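Local structure of argonaute (Methanocaldococcus jannaschii, 5G5S) at residues L652-E656 against S657-L661. The protein uses short single-stranded DNA guides to bind complementary target strands and slice the target DNA, and may defend against invading genetic elements. Sequence-based numbering, arbitrary orientation. Where two conformers were deposited one is given.
Sequences LKINE and SIMQL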
loop_
_atom_site.group_PDB
_atom_site.type_symbol
_atom_site.label_atom_id
_atom_site.label_comp_id
_atom_site.label_asym_id
_atom_site.label_seq_id
_atom_site.Cartn_x
_atom_site.Cartn_y
_atom_site.Cartn_z
ATOM N N LEU A 652 -7.554 22.757 0.337
ATOM C CA LEU A 652 -8.953 22.411 0.597
ATOM C C LEU A 652 -9.110 21.667 1.919
ATOM O O LEU A 652 -8.221 20.917 2.319
ATOM C CB LEU A 652 -9.525 21.568 -0.563
ATOM C CG LEU A 652 -9.421 22.152 -1.994
ATOM C CD1 LEU A 652 -9.702 21.092 -3.027
ATOM C CD2 LEU A 652 -10.371 23.332 -2.191
ATOM N N LYS A 653 -10.230 21.882 2.606
ATOM C CA LYS A 653 -10.511 21.201 3.865
ATOM C C LYS A 653 -11.073 19.824 3.549
ATOM O O LYS A 653 -11.926 19.698 2.674
ATOM C CB LYS A 653 -11.509 22.012 4.711
ATOM N N ILE A 654 -10.567 18.795 4.216
ATOM C CA ILE A 654 -11.071 17.430 4.071
ATOM C C ILE A 654 -12.523 17.433 4.588
ATOM O O ILE A 654 -12.784 17.952 5.673
ATOM C CB ILE A 654 -10.110 16.425 4.758
ATOM C CG1 ILE A 654 -8.898 16.181 3.831
ATOM C CG2 ILE A 654 -10.809 15.096 5.118
ATOM C CD1 ILE A 654 -7.621 15.954 4.521
ATOM N N ASN A 655 -13.471 16.963 3.751
ATOM C CA ASN A 655 -14.910 17.026 4.043
ATOM C C ASN A 655 -15.630 15.689 3.804
ATOM O O ASN A 655 -14.978 14.709 3.462
ATOM C CB ASN A 655 -15.548 18.184 3.211
ATOM C CG ASN A 655 -15.373 18.059 1.700
ATOM O OD1 ASN A 655 -15.311 16.971 1.130
ATOM N ND2 ASN A 655 -15.301 19.172 1.009
ATOM N N GLU A 656 -16.973 15.658 3.972
ATOM C CA GLU A 656 -17.810 14.464 3.761
ATOM C C GLU A 656 -17.843 13.990 2.302
ATOM O O GLU A 656 -17.939 12.780 2.063
ATOM C CB GLU A 656 -19.235 14.618 4.352
ATOM C CG GLU A 656 -20.145 15.638 3.669
ATOM C CD GLU A 656 -19.793 17.118 3.769
ATOM O OE1 GLU A 656 -19.199 17.532 4.793
ATOM O OE2 GLU A 656 -20.144 17.869 2.829
ATOM N N SER A 657 -17.754 14.945 1.343
ATOM C CA SER A 657 -17.760 14.684 -0.097
ATOM C C SER A 657 -16.587 13.813 -0.530
ATOM O O SER A 657 -16.838 12.756 -1.104
ATOM C CB SER A 657 -17.776 15.982 -0.904
ATOM O OG SER A 657 -18.934 16.737 -0.598
ATOM N N ILE A 658 -15.323 14.247 -0.257
ATOM C CA ILE A 658 -14.141 13.454 -0.652
ATOM C C ILE A 658 -14.057 12.121 0.028
ATOM O O ILE A 658 -13.698 11.147 -0.631
ATOM C CB ILE A 658 -12.753 14.130 -0.583
ATOM C CG1 ILE A 658 -12.593 15.118 0.560
ATOM C CG2 ILE A 658 -12.220 14.562 -1.938
ATOM C CD1 ILE A 658 -11.925 14.541 1.719
ATOM N N MET A 659 -14.392 12.054 1.332
ATOM C CA MET A 659 -14.360 10.813 2.101
ATOM C C MET A 659 -15.355 9.823 1.558
ATOM O O MET A 659 -15.005 8.659 1.430
ATOM C CB MET A 659 -14.499 11.062 3.612
ATOM C CG MET A 659 -13.274 11.774 4.216
ATOM S SD MET A 659 -13.278 11.893 6.024
ATOM C CE MET A 659 -12.293 10.590 6.442
ATOM N N GLN A 660 -16.538 10.298 1.114
ATOM C CA GLN A 660 -17.531 9.442 0.479
ATOM C C GLN A 660 -16.988 8.935 -0.851
ATOM O O GLN A 660 -17.103 7.750 -1.120
ATOM C CB GLN A 660 -18.888 10.148 0.303
ATOM C CG GLN A 660 -20.001 9.265 -0.314
ATOM C CD GLN A 660 -20.418 8.115 0.565
ATOM O OE1 GLN A 660 -20.911 8.301 1.676
ATOM N NE2 GLN A 660 -20.240 6.892 0.079
ATOM N N LEU A 661 -16.353 9.810 -1.647
ATOM C CA LEU A 661 -15.738 9.426 -2.920
ATOM C C LEU A 661 -14.641 8.382 -2.712
ATOM O O LEU A 661 -14.576 7.408 -3.458
ATOM C CB LEU A 661 -15.174 10.658 -3.672
ATOM C CG LEU A 661 -14.299 10.358 -4.932
ATOM C CD1 LEU A 661 -15.085 9.622 -5.994
ATOM C CD2 LEU A 661 -13.737 11.606 -5.512
#
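N655 caps the N-terminus of helix 656-666 by turning its side chain back onto the first turn. Its OD1 accepts from I658 N at 3.1 Å. The bond is nearly straight, 169° at the hydrogen, and the donor sits almost on the line of the side-chain C=O. N655 CG is placed between the backbone N and the carbonyl carbon (chi1 58°), which brings OD1 back to the N-H of I658. S657 N also lies close, 3.2 Å from the same OD1.

Backbone bonds of the opening turn follow. Q660 N donates to E656 O at 3.0 Å, and M659 N makes a weak bond to N655 O at 3.5 Å.

An apolar contact lies beside the cap. M659 approaches I654 through sulfur, SD to I654 CG2 being 4.1 Å, and the two side chains cross at about a right angle. I654 CG2 is anti to the backbone N, which directs it to the helix. The same methyl lies 3.6 Å from I658 CD1, but this contact is doubtful because I658 was deposited in two conformers.

Further out, I654 and I658 both touch I597 of strand 593-600, while N655 and I658 touch W641 of strand 636-645. Q660 NE2 hydrogen-bonds to D664 OD1, and Q660 OE1 accepts from the backbone N of N310.

This is an Asn N-cap with a hydrophobic staple, I654 to M659, beside it, at the turn from strand 648-652 into a helix of the PIWI domain. The cap gives I658 N an acceptor that the helix cannot supply, while the staple joins the residue before the cap to the first turn.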